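Local coordinates for tegumental protein 20.8 kDa (Clonorchis sinensis, PDB 5X2D), which probably binds calcium as a whole protein, the part here being its dynein light chain-like domain, which pairs with a second copy, at residues V9-M14 with S78-L83; M61-S66 with A87-Q92; R24-I29 with E44-F49. One frame throughout, in Å; residues are numbered along the deposited sequence.

Interaction 1. Residues V9-M14 with S78-L83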
loop_
_atom_site.group_PDB
_atom_site.type_symbol
_atom_site.label_atom_id
_atom_site.label_comp_id
_atom_site.label_asym_id
_atom_site.label_seq_id
_atom_site.Cartn_x
_atom_site.Cartn_y
_atom_site.Cartn_z
ATOM N N VAL A 9 -1.980 -10.525 12.788
ATOM C CA VAL A 9 -2.565 -9.225 12.548
ATOM C C VAL A 9 -1.518 -8.119 12.694
ATOM O O VAL A 9 -0.783 -8.073 13.681
ATOM C CB VAL A 9 -3.736 -8.961 13.513
ATOM C CG1 VAL A 9 -4.452 -7.659 13.132
ATOM C CG2 VAL A 9 -4.705 -10.114 13.470
ATOM N N ILE A 10 -1.362 -7.330 11.640
ATOM C CA ILE A 10 -0.604 -6.077 11.661
ATOM C C ILE A 10 -1.419 -4.843 12.137
ATOM O O ILE A 10 -0.933 -4.024 12.913
ATOM C CB ILE A 10 -0.044 -5.777 10.264
ATOM C CG1 ILE A 10 0.683 -7.009 9.703
ATOM C CG2 ILE A 10 0.804 -4.501 10.288
ATOM C CD1 ILE A 10 0.894 -6.937 8.184
ATOM N N SER A 11 -2.622 -4.668 11.587
ATOM C CA SER A 11 -3.521 -3.586 12.001
ATOM C C SER A 11 -4.970 -3.918 11.672
ATOM O O SER A 11 -5.262 -4.656 10.727
ATOM C CB SER A 11 -3.150 -2.261 11.339
ATOM O OG SER A 11 -3.197 -2.352 9.916
ATOM N N ALA A 12 -5.890 -3.368 12.447
ATOM C CA ALA A 12 -7.276 -3.593 12.139
ATOM C C ALA A 12 -8.126 -2.393 12.521
ATOM O O ALA A 12 -7.981 -1.832 13.602
ATOM C CB ALA A 12 -7.765 -4.864 12.839
ATOM N N ASN A 13 -8.999 -1.967 11.626
ATOM C CA ASN A 13 -10.150 -1.230 12.084
ATOM C C ASN A 13 -11.349 -2.032 11.645
ATOM O O ASN A 13 -11.865 -1.827 10.537
ATOM C CB ASN A 13 -10.134 0.179 11.502
ATOM C CG ASN A 13 -11.151 1.080 12.126
ATOM O OD1 ASN A 13 -11.965 0.651 12.952
ATOM N ND2 ASN A 13 -11.105 2.357 11.751
ATOM N N MET A 14 -11.862 -2.851 12.555
ATOM C CA MET A 14 -12.760 -3.913 12.153
ATOM C C MET A 14 -13.158 -4.785 13.349
ATOM O O MET A 14 -12.432 -4.863 14.354
ATOM C CB MET A 14 -12.057 -4.743 11.059
ATOM C CG MET A 14 -12.889 -5.796 10.366
ATOM S SD MET A 14 -12.112 -6.433 8.851
ATOM C CE MET A 14 -11.621 -4.934 7.993
ATOM N N SER A 78 -10.221 -1.229 7.674
ATOM C CA SER A 78 -8.955 -1.651 7.158
ATOM C C SER A 78 -8.406 -2.773 8.009
ATOM O O SER A 78 -8.441 -2.729 9.245
ATOM C CB SER A 78 -7.988 -0.472 7.047
ATOM O OG SER A 78 -7.663 0.083 8.286
ATOM N N PHE A 79 -7.903 -3.794 7.332
ATOM C CA PHE A 79 -7.379 -4.970 7.999
ATOM C C PHE A 79 -6.018 -5.273 7.393
ATOM O O PHE A 79 -5.870 -5.219 6.171
ATOM C CB PHE A 79 -8.361 -6.126 7.810
ATOM C CG PHE A 79 -7.975 -7.395 8.494
ATOM C CD1 PHE A 79 -7.132 -7.387 9.598
ATOM C CD2 PHE A 79 -8.504 -8.606 8.052
ATOM C CE1 PHE A 79 -6.809 -8.575 10.247
ATOM C CE2 PHE A 79 -8.192 -9.792 8.686
ATOM C CZ PHE A 79 -7.346 -9.779 9.799
ATOM N N GLN A 80 -5.010 -5.552 8.214
ATOM C CA GLN A 80 -3.695 -5.855 7.647
ATOM C C GLN A 80 -3.077 -7.042 8.362
ATOM O O GLN A 80 -2.817 -6.955 9.543
ATOM C CB GLN A 80 -2.767 -4.634 7.732
ATOM C CG GLN A 80 -3.271 -3.415 6.962
ATOM C CD GLN A 80 -2.270 -2.280 6.927
ATOM O OE1 GLN A 80 -1.132 -2.433 7.336
ATOM N NE2 GLN A 80 -2.716 -1.113 6.501
ATOM N N PHE A 81 -2.824 -8.139 7.649
ATOM C CA PHE A 81 -2.340 -9.361 8.288
ATOM C C PHE A 81 -1.366 -10.148 7.425
ATOM O O PHE A 81 -1.473 -10.143 6.192
ATOM C CB PHE A 81 -3.515 -10.267 8.649
ATOM C CG PHE A 81 -4.231 -10.837 7.458
ATOM C CD1 PHE A 81 -5.268 -10.126 6.841
ATOM C CD2 PHE A 81 -3.875 -12.077 6.942
ATOM C CE1 PHE A 81 -5.927 -10.648 5.728
ATOM C CE2 PHE A 81 -4.535 -12.607 5.823
ATOM C CZ PHE A 81 -5.560 -11.894 5.221
ATOM N N GLU A 82 -0.460 -10.873 8.089
ATOM C CA GLU A 82 0.549 -11.723 7.433
ATOM C C GLU A 82 0.097 -13.174 7.472
ATOM O O GLU A 82 -0.242 -13.695 8.526
ATOM C CB GLU A 82 1.921 -11.617 8.114
ATOM C CG GLU A 82 2.497 -10.214 8.221
ATOM C CD GLU A 82 3.855 -10.189 8.912
ATOM O OE1 GLU A 82 4.454 -11.274 9.107
ATOM O OE2 GLU A 82 4.318 -9.080 9.266
ATOM N N LEU A 83 0.049 -13.807 6.313
ATOM C CA LEU A 83 -0.252 -15.229 6.235
ATOM C C LEU A 83 0.877 -15.928 5.458
ATOM O O LEU A 83 1.064 -15.701 4.241
ATOM C CB LEU A 83 -1.613 -15.461 5.576
ATOM C CG LEU A 83 -2.093 -16.893 5.340
ATOM C CD1 LEU A 83 -2.657 -17.471 6.622
ATOM C CD2 LEU A 83 -3.154 -16.886 4.248
#

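Interaction 2. Residues M61-S66 with A87-Q92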
loop_
_atom_site.group_PDB
_atom_site.type_symbol
_atom_site.label_atom_id
_atom_site.label_comp_id
_atom_site.label_asym_id
_atom_site.label_seq_id
_atom_site.Cartn_x
_atom_site.Cartn_y
_atom_site.Cartn_z
ATOM N N MET A 61 -4.223 -5.074 -1.316
ATOM C CA MET A 61 -2.832 -5.066 -1.719
ATOM C C MET A 61 -2.097 -6.227 -1.070
ATOM O O MET A 61 -2.170 -6.414 0.142
ATOM C CB MET A 61 -2.174 -3.740 -1.357
ATOM C CG MET A 61 -0.686 -3.727 -1.599
ATOM S SD MET A 61 -0.046 -2.079 -1.338
ATOM C CE MET A 61 -0.630 -1.780 0.296
ATOM N N VAL A 62 -1.422 -7.026 -1.886
ATOM C CA VAL A 62 -0.627 -8.141 -1.391
ATOM C C VAL A 62 0.863 -7.834 -1.536
ATOM O O VAL A 62 1.300 -7.365 -2.583
ATOM C CB VAL A 62 -0.973 -9.447 -2.144
ATOM C CG1 VAL A 62 -0.226 -10.634 -1.547
ATOM C CG2 VAL A 62 -2.487 -9.683 -2.129
ATOM N N VAL A 63 1.637 -8.086 -0.485
ATOM C CA VAL A 63 3.074 -7.810 -0.509
ATOM C C VAL A 63 3.946 -9.007 -0.138
ATOM O O VAL A 63 3.655 -9.736 0.814
ATOM C CB VAL A 63 3.442 -6.638 0.424
ATOM C CG1 VAL A 63 4.965 -6.417 0.454
ATOM C CG2 VAL A 63 2.740 -5.401 -0.018
ATOM N N ASP A 64 5.022 -9.191 -0.899
ATOM C CA ASP A 64 6.061 -10.171 -0.591
ATOM C C ASP A 64 7.283 -9.356 -0.190
ATOM O O ASP A 64 8.073 -8.949 -1.034
ATOM C CB ASP A 64 6.332 -11.004 -1.853
ATOM C CG ASP A 64 6.828 -12.418 -1.573
ATOM O OD1 ASP A 64 7.708 -12.626 -0.703
ATOM O OD2 ASP A 64 6.329 -13.336 -2.261
ATOM N N GLY A 65 7.488 -9.189 1.110
ATOM C CA GLY A 65 8.473 -8.225 1.558
ATOM C C GLY A 65 8.103 -7.476 2.830
ATOM O O GLY A 65 7.197 -7.855 3.570
ATOM N N SER A 66 8.792 -6.361 3.044
ATOM C CA SER A 66 8.685 -5.566 4.258
ATOM C C SER A 66 8.275 -4.137 3.892
ATOM O O SER A 66 8.642 -3.659 2.831
ATOM C CB SER A 66 10.017 -5.587 5.003
ATOM O OG SER A 66 10.130 -4.502 5.899
ATOM N N ALA A 87 2.078 -10.482 3.240
ATOM C CA ALA A 87 1.127 -9.559 3.865
ATOM C C ALA A 87 -0.045 -9.247 2.963
ATOM O O ALA A 87 0.102 -9.138 1.742
ATOM C CB ALA A 87 1.820 -8.260 4.275
ATOM N N TYR A 88 -1.202 -9.063 3.594
ATOM C CA TYR A 88 -2.433 -8.721 2.907
ATOM C C TYR A 88 -3.015 -7.451 3.502
ATOM O O TYR A 88 -3.266 -7.378 4.707
ATOM C CB TYR A 88 -3.436 -9.879 2.994
ATOM C CG TYR A 88 -2.944 -11.128 2.298
ATOM C CD1 TYR A 88 -2.133 -12.042 2.959
ATOM C CD2 TYR A 88 -3.250 -11.371 0.957
ATOM C CE1 TYR A 88 -1.666 -13.173 2.320
ATOM C CE2 TYR A 88 -2.783 -12.500 0.308
ATOM C CZ TYR A 88 -1.990 -13.399 0.996
ATOM O OH TYR A 88 -1.511 -14.530 0.359
ATOM N N LEU A 89 -3.214 -6.440 2.669
ATOM C CA LEU A 89 -3.790 -5.186 3.135
ATOM C C LEU A 89 -5.196 -4.982 2.557
ATOM O O LEU A 89 -5.394 -5.035 1.329
ATOM C CB LEU A 89 -2.886 -3.997 2.765
ATOM C CG LEU A 89 -1.594 -3.834 3.569
ATOM C CD1 LEU A 89 -0.521 -4.674 2.948
ATOM C CD2 LEU A 89 -1.140 -2.391 3.679
ATOM N N PHE A 90 -6.174 -4.764 3.434
ATOM C CA PHE A 90 -7.524 -4.439 2.985
ATOM C C PHE A 90 -7.905 -3.020 3.378
ATOM O O PHE A 90 -7.675 -2.601 4.521
ATOM C CB PHE A 90 -8.547 -5.430 3.542
ATOM C CG PHE A 90 -8.390 -6.824 2.993
ATOM C CD1 PHE A 90 -7.322 -7.638 3.403
ATOM C CD2 PHE A 90 -9.288 -7.323 2.053
ATOM C CE1 PHE A 90 -7.169 -8.931 2.903
ATOM C CE2 PHE A 90 -9.142 -8.613 1.541
ATOM C CZ PHE A 90 -8.077 -9.420 1.967
ATOM N N TRP A 91 -8.467 -2.294 2.410
ATOM C CA TRP A 91 -9.052 -0.972 2.606
ATOM C C TRP A 91 -10.400 -0.913 1.934
ATOM O O TRP A 91 -10.474 -1.037 0.718
ATOM C CB TRP A 91 -8.216 0.143 1.973
ATOM C CG TRP A 91 -6.874 0.407 2.522
ATOM C CD1 TRP A 91 -6.567 0.833 3.778
ATOM C CD2 TRP A 91 -5.634 0.326 1.807
ATOM N NE1 TRP A 91 -5.208 1.003 3.900
ATOM C CE2 TRP A 91 -4.612 0.696 2.704
ATOM C CE3 TRP A 91 -5.290 -0.031 0.498
ATOM C CZ2 TRP A 91 -3.271 0.717 2.339
ATOM C CZ3 TRP A 91 -3.962 -0.008 0.138
ATOM C CH2 TRP A 91 -2.971 0.370 1.055
ATOM N N GLN A 92 -11.450 -0.621 2.679
ATOM C CA GLN A 92 -12.706 -0.275 2.047
ATOM C C GLN A 92 -12.579 1.170 1.576
ATOM O O GLN A 92 -12.257 2.035 2.352
ATOM C CB GLN A 92 -13.834 -0.460 3.030
ATOM C CG GLN A 92 -15.179 -0.050 2.543
ATOM C CD GLN A 92 -16.224 -0.248 3.616
ATOM O OE1 GLN A 92 -16.010 0.107 4.790
ATOM N NE2 GLN A 92 -17.342 -0.858 3.240
#

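Interaction 3. Residues R24-I29 with E44-F49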
loop_
_atom_site.group_PDB
_atom_site.type_symbol
_atom_site.label_atom_id
_atom_site.label_comp_id
_atom_site.label_asym_id
_atom_site.label_seq_id
_atom_site.Cartn_x
_atom_site.Cartn_y
_atom_site.Cartn_z
ATOM N N ARG A 24 -11.101 -16.878 6.631
ATOM C CA ARG A 24 -11.803 -17.971 5.968
ATOM C C ARG A 24 -11.694 -17.989 4.441
ATOM O O ARG A 24 -11.415 -19.028 3.851
ATOM C CB ARG A 24 -13.283 -17.880 6.348
ATOM C CG ARG A 24 -13.850 -19.027 7.166
ATOM C CD ARG A 24 -14.157 -20.225 6.278
ATOM N NE ARG A 24 -14.878 -21.269 7.004
ATOM C CZ ARG A 24 -15.422 -22.341 6.433
ATOM N NH1 ARG A 24 -15.311 -22.527 5.125
ATOM N NH2 ARG A 24 -16.060 -23.235 7.175
ATOM N N GLU A 25 -11.920 -16.843 3.806
ATOM C CA GLU A 25 -11.905 -16.772 2.357
ATOM C C GLU A 25 -10.475 -16.794 1.818
ATOM O O GLU A 25 -10.205 -17.372 0.758
ATOM C CB GLU A 25 -12.648 -15.504 1.888
ATOM C CG GLU A 25 -12.644 -15.263 0.388
ATOM C CD GLU A 25 -13.599 -16.202 -0.350
ATOM O OE1 GLU A 25 -14.341 -16.960 0.335
ATOM O OE2 GLU A 25 -13.621 -16.162 -1.609
ATOM N N THR A 26 -9.562 -16.190 2.572
ATOM C CA THR A 26 -8.167 -16.036 2.149
ATOM C C THR A 26 -7.280 -17.285 2.249
ATOM O O THR A 26 -6.677 -17.705 1.269
ATOM C CB THR A 26 -7.491 -14.953 2.993
ATOM O OG1 THR A 26 -8.181 -13.723 2.804
ATOM C CG2 THR A 26 -6.037 -14.775 2.619
ATOM N N ILE A 27 -7.243 -17.897 3.426
ATOM C CA ILE A 27 -6.258 -18.933 3.714
ATOM C C ILE A 27 -6.285 -20.122 2.753
ATOM O O ILE A 27 -5.227 -20.638 2.393
ATOM C CB ILE A 27 -6.401 -19.468 5.155
ATOM C CG1 ILE A 27 -6.312 -18.331 6.157
ATOM C CG2 ILE A 27 -5.274 -20.392 5.489
ATOM C CD1 ILE A 27 -6.807 -18.717 7.505
ATOM N N PRO A 28 -7.480 -20.582 2.341
ATOM C CA PRO A 28 -7.377 -21.669 1.358
ATOM C C PRO A 28 -6.819 -21.267 -0.018
ATOM O O PRO A 28 -5.970 -21.994 -0.534
ATOM C CB PRO A 28 -8.828 -22.159 1.235
ATOM C CG PRO A 28 -9.667 -21.023 1.722
ATOM C CD PRO A 28 -8.864 -20.404 2.815
ATOM N N ILE A 29 -7.260 -20.160 -0.607
ATOM C CA ILE A 29 -6.840 -19.867 -1.977
ATOM C C ILE A 29 -5.599 -18.970 -2.113
ATOM O O ILE A 29 -5.028 -18.872 -3.203
ATOM C CB ILE A 29 -7.993 -19.234 -2.797
ATOM C CG1 ILE A 29 -8.544 -17.982 -2.114
ATOM C CG2 ILE A 29 -9.123 -20.237 -2.955
ATOM C CD1 ILE A 29 -9.438 -17.153 -3.011
ATOM N N GLU A 44 -7.826 -9.537 -7.013
ATOM C CA GLU A 44 -9.123 -9.230 -7.605
ATOM C C GLU A 44 -10.260 -10.127 -7.104
ATOM O O GLU A 44 -11.324 -9.590 -6.787
ATOM C CB GLU A 44 -9.043 -9.280 -9.145
ATOM C CG GLU A 44 -8.423 -8.025 -9.772
ATOM C CD GLU A 44 -9.299 -6.782 -9.617
ATOM O OE1 GLU A 44 -10.496 -6.942 -9.290
ATOM O OE2 GLU A 44 -8.804 -5.638 -9.809
ATOM N N ASN A 45 -10.072 -11.443 -6.956
ATOM C CA ASN A 45 -11.192 -12.201 -6.386
ATOM C C ASN A 45 -11.244 -12.053 -4.860
ATOM O O ASN A 45 -12.228 -12.464 -4.246
ATOM C CB ASN A 45 -11.203 -13.712 -6.736
ATOM C CG ASN A 45 -9.846 -14.381 -6.636
ATOM O OD1 ASN A 45 -9.124 -14.511 -7.611
ATOM N ND2 ASN A 45 -9.485 -14.782 -5.431
ATOM N N LEU A 46 -10.211 -11.467 -4.252
ATOM C CA LEU A 46 -10.308 -11.055 -2.850
ATOM C C LEU A 46 -11.106 -9.752 -2.710
ATOM O O LEU A 46 -11.996 -9.645 -1.854
ATOM C CB LEU A 46 -8.915 -10.903 -2.220
ATOM C CG LEU A 46 -8.181 -12.193 -1.816
ATOM C CD1 LEU A 46 -6.969 -11.869 -0.961
ATOM C CD2 LEU A 46 -9.108 -13.176 -1.095
ATOM N N LYS A 47 -10.769 -8.767 -3.542
ATOM C CA LYS A 47 -11.536 -7.532 -3.634
ATOM C C LYS A 47 -12.993 -7.866 -3.896
ATOM O O LYS A 47 -13.897 -7.393 -3.206
ATOM C CB LYS A 47 -11.020 -6.616 -4.755
ATOM C CG LYS A 47 -11.801 -5.302 -4.889
ATOM C CD LYS A 47 -12.094 -4.941 -6.358
ATOM C CE LYS A 47 -12.054 -3.434 -6.622
ATOM N NZ LYS A 47 -12.866 -2.622 -5.684
ATOM N N SER A 48 -13.208 -8.695 -4.908
ATOM C CA SER A 48 -14.553 -9.028 -5.328
ATOM C C SER A 48 -15.279 -9.811 -4.242
ATOM O O SER A 48 -16.511 -9.828 -4.215
ATOM C CB SER A 48 -14.527 -9.816 -6.635
ATOM O OG SER A 48 -15.838 -10.187 -7.010
ATOM N N PHE A 49 -14.522 -10.454 -3.348
ATOM C CA PHE A 49 -15.118 -11.092 -2.172
ATOM C C PHE A 49 -15.626 -10.079 -1.161
ATOM O O PHE A 49 -16.740 -10.201 -0.653
ATOM C CB PHE A 49 -14.120 -11.997 -1.453
ATOM C CG PHE A 49 -14.603 -12.459 -0.100
ATOM C CD1 PHE A 49 -15.495 -13.523 0.007
ATOM C CD2 PHE A 49 -14.185 -11.821 1.063
ATOM C CE1 PHE A 49 -15.948 -13.957 1.252
ATOM C CE2 PHE A 49 -14.637 -12.247 2.318
ATOM C CZ PHE A 49 -15.520 -13.313 2.411
#

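Interaction 1. Residues V9-M14 with S78-L83
Met14 folds its tip over the base of the Phe79 side chain, CE lying 3.5 Å from CB of Phe79. The bend at chi3 (-48°) turns the methyl back this way, while SD sits 5.0 Å from the Phe79 ring centroid, 44° off the ring normal, an oblique Met-aromatic contact. Met14 lies just past the last pair, Asn13 with Ser78, of an antiparallel ladder between strand 7-13, at the border of the sheet within this chain, and strand 78-83, which is interrupted by a classic beta bulge. Ile10 and Ser11 together face Gln80, whose carbonyl O takes two backbone N-H groups: that of Ile10 at 2.6 Å, and that of Ser11 at 3.1 Å, in the carbonyl plane on a lone pair. Beyond the bulge the regular pattern resumes, with Gln80 N bonded to Ser11 O and Asn13 N to Ser78 O. Apolar residues suit the side of Phe79 and Phe81, where helix 16-29 packs: CG1 of Val9 meets the edge of the Phe79 ring in its plane, and the methyl of Ala12 approaches the same ring obliquely and also touches Gln19. Polar residues suit the other face, where OE1 of Gln80 is held by the hydroxyl of Tyr67 and the Ser11 hydroxyl lies alongside the Gln80 chain. At the bulge corner Ile10 leans across Glu82, its CD1 3.6 Å from the aliphatic CG of that residue.

Interaction 2. Residues M61-S66 with A87-Q92
Met61 packs against Leu89 from its first carbon, CB lying 4.2 Å from CB of Leu89, its partner in a hydrogen-bonded antiparallel pair. From there CG and SD run out in an extended chain, side by side with Leu89. The turn comes last: chi3 of 55° swings CE back over the neighbouring strand, where it rests 3.5 Å from CD2 of Leu89 and against CH2 of the Trp91 indole. An unbranched, flexible thioether suits this place, since it can bend to meet a leucine and a tryptophan at once. The strands are joined by four backbone bonds, among them Leu89 N to Met61 O at 2.7 Å and Val63 N to Ala87 O at 2.9 Å. On the opposite face Val62 lies alongside Tyr88, its CG2 3.6 Å from ring atom CD2; its two branches span the aromatic ring's CD2 and CE2, and Thr43 of helix 36-54 adjoins it there. Met61 also packs on Met61 of the second subunit, and residues 61-66 pair with a strand of that chain. The sheet therefore runs on between subunits, consistent with the dynein light chain fold, whose dimers form by exchange of strands.

Interaction 3. Residues R24-I29 with E44-F49
Glu25 lies flat over Phe49, and this is the tight part of the contact. Its CG stands above one face of the ring, 3.5 Å from the centroid and 17° off the normal, a CH-pi contact, while CB approaches CZ of Phe49 at 3.6 Å. The chain is bent at chi2 (75°), which lays the carboxylate over the ring rim with the two planes only 8° apart; the side chains slide past each other in opposite directions. A glutamate is tolerated at this partly exposed place because its methylenes supply apolar cover for the ring; the charged end probably gains little from the pi face. On the side toward the sheet, Leu46 is buried and turns CD2 between the helices, 4.0 Å from OG1 of Thr26, which is itself bonded to the backbone O of Ile22. Segments 24-29 and 44-49 run nearly antiparallel, their axes 10.9 Å apart at closest, and their helices lie together on one face of the domain's sheet, as in dynein light chains: Thr26 packs on Phe81 and Leu83, Leu46 on Val60. Toward the end of segment 24-29 the fit loosens. Pro28, whose N cannot donate a hydrogen bond, marks a kink, and Ile29 just after it is exposed, reaching across with CD1 alone. That methyl stays 4.4 Å from CD2 of Leu46, while the Ile29 and Asn45 side chains pass each other in opposite directions.

Interactions 1 and 2 belong to one four-stranded antiparallel sheet, their centres about 9 Å apart. Strands 78-83 and 87-92 are neighbours at its middle, joined by backbone bonds such as Phe79 O to Phe90 N, while strands 7-13 and 58-63 flank them; the segments of the two interactions alternate along the chain. Interaction 3, its centre about 15 Å from that of interaction 1 and 13 Å from that of interaction 2, is nested in the loop that interaction 1 closes, ends before interaction 2 opens and brings helices 16-29 and 36-54 over the sheet. Phe81 and Leu83 meet Thr26, and Tyr88 and Phe90 meet Leu46, between helices and sheet. Interactions 2 and 3 also touch the second subunit.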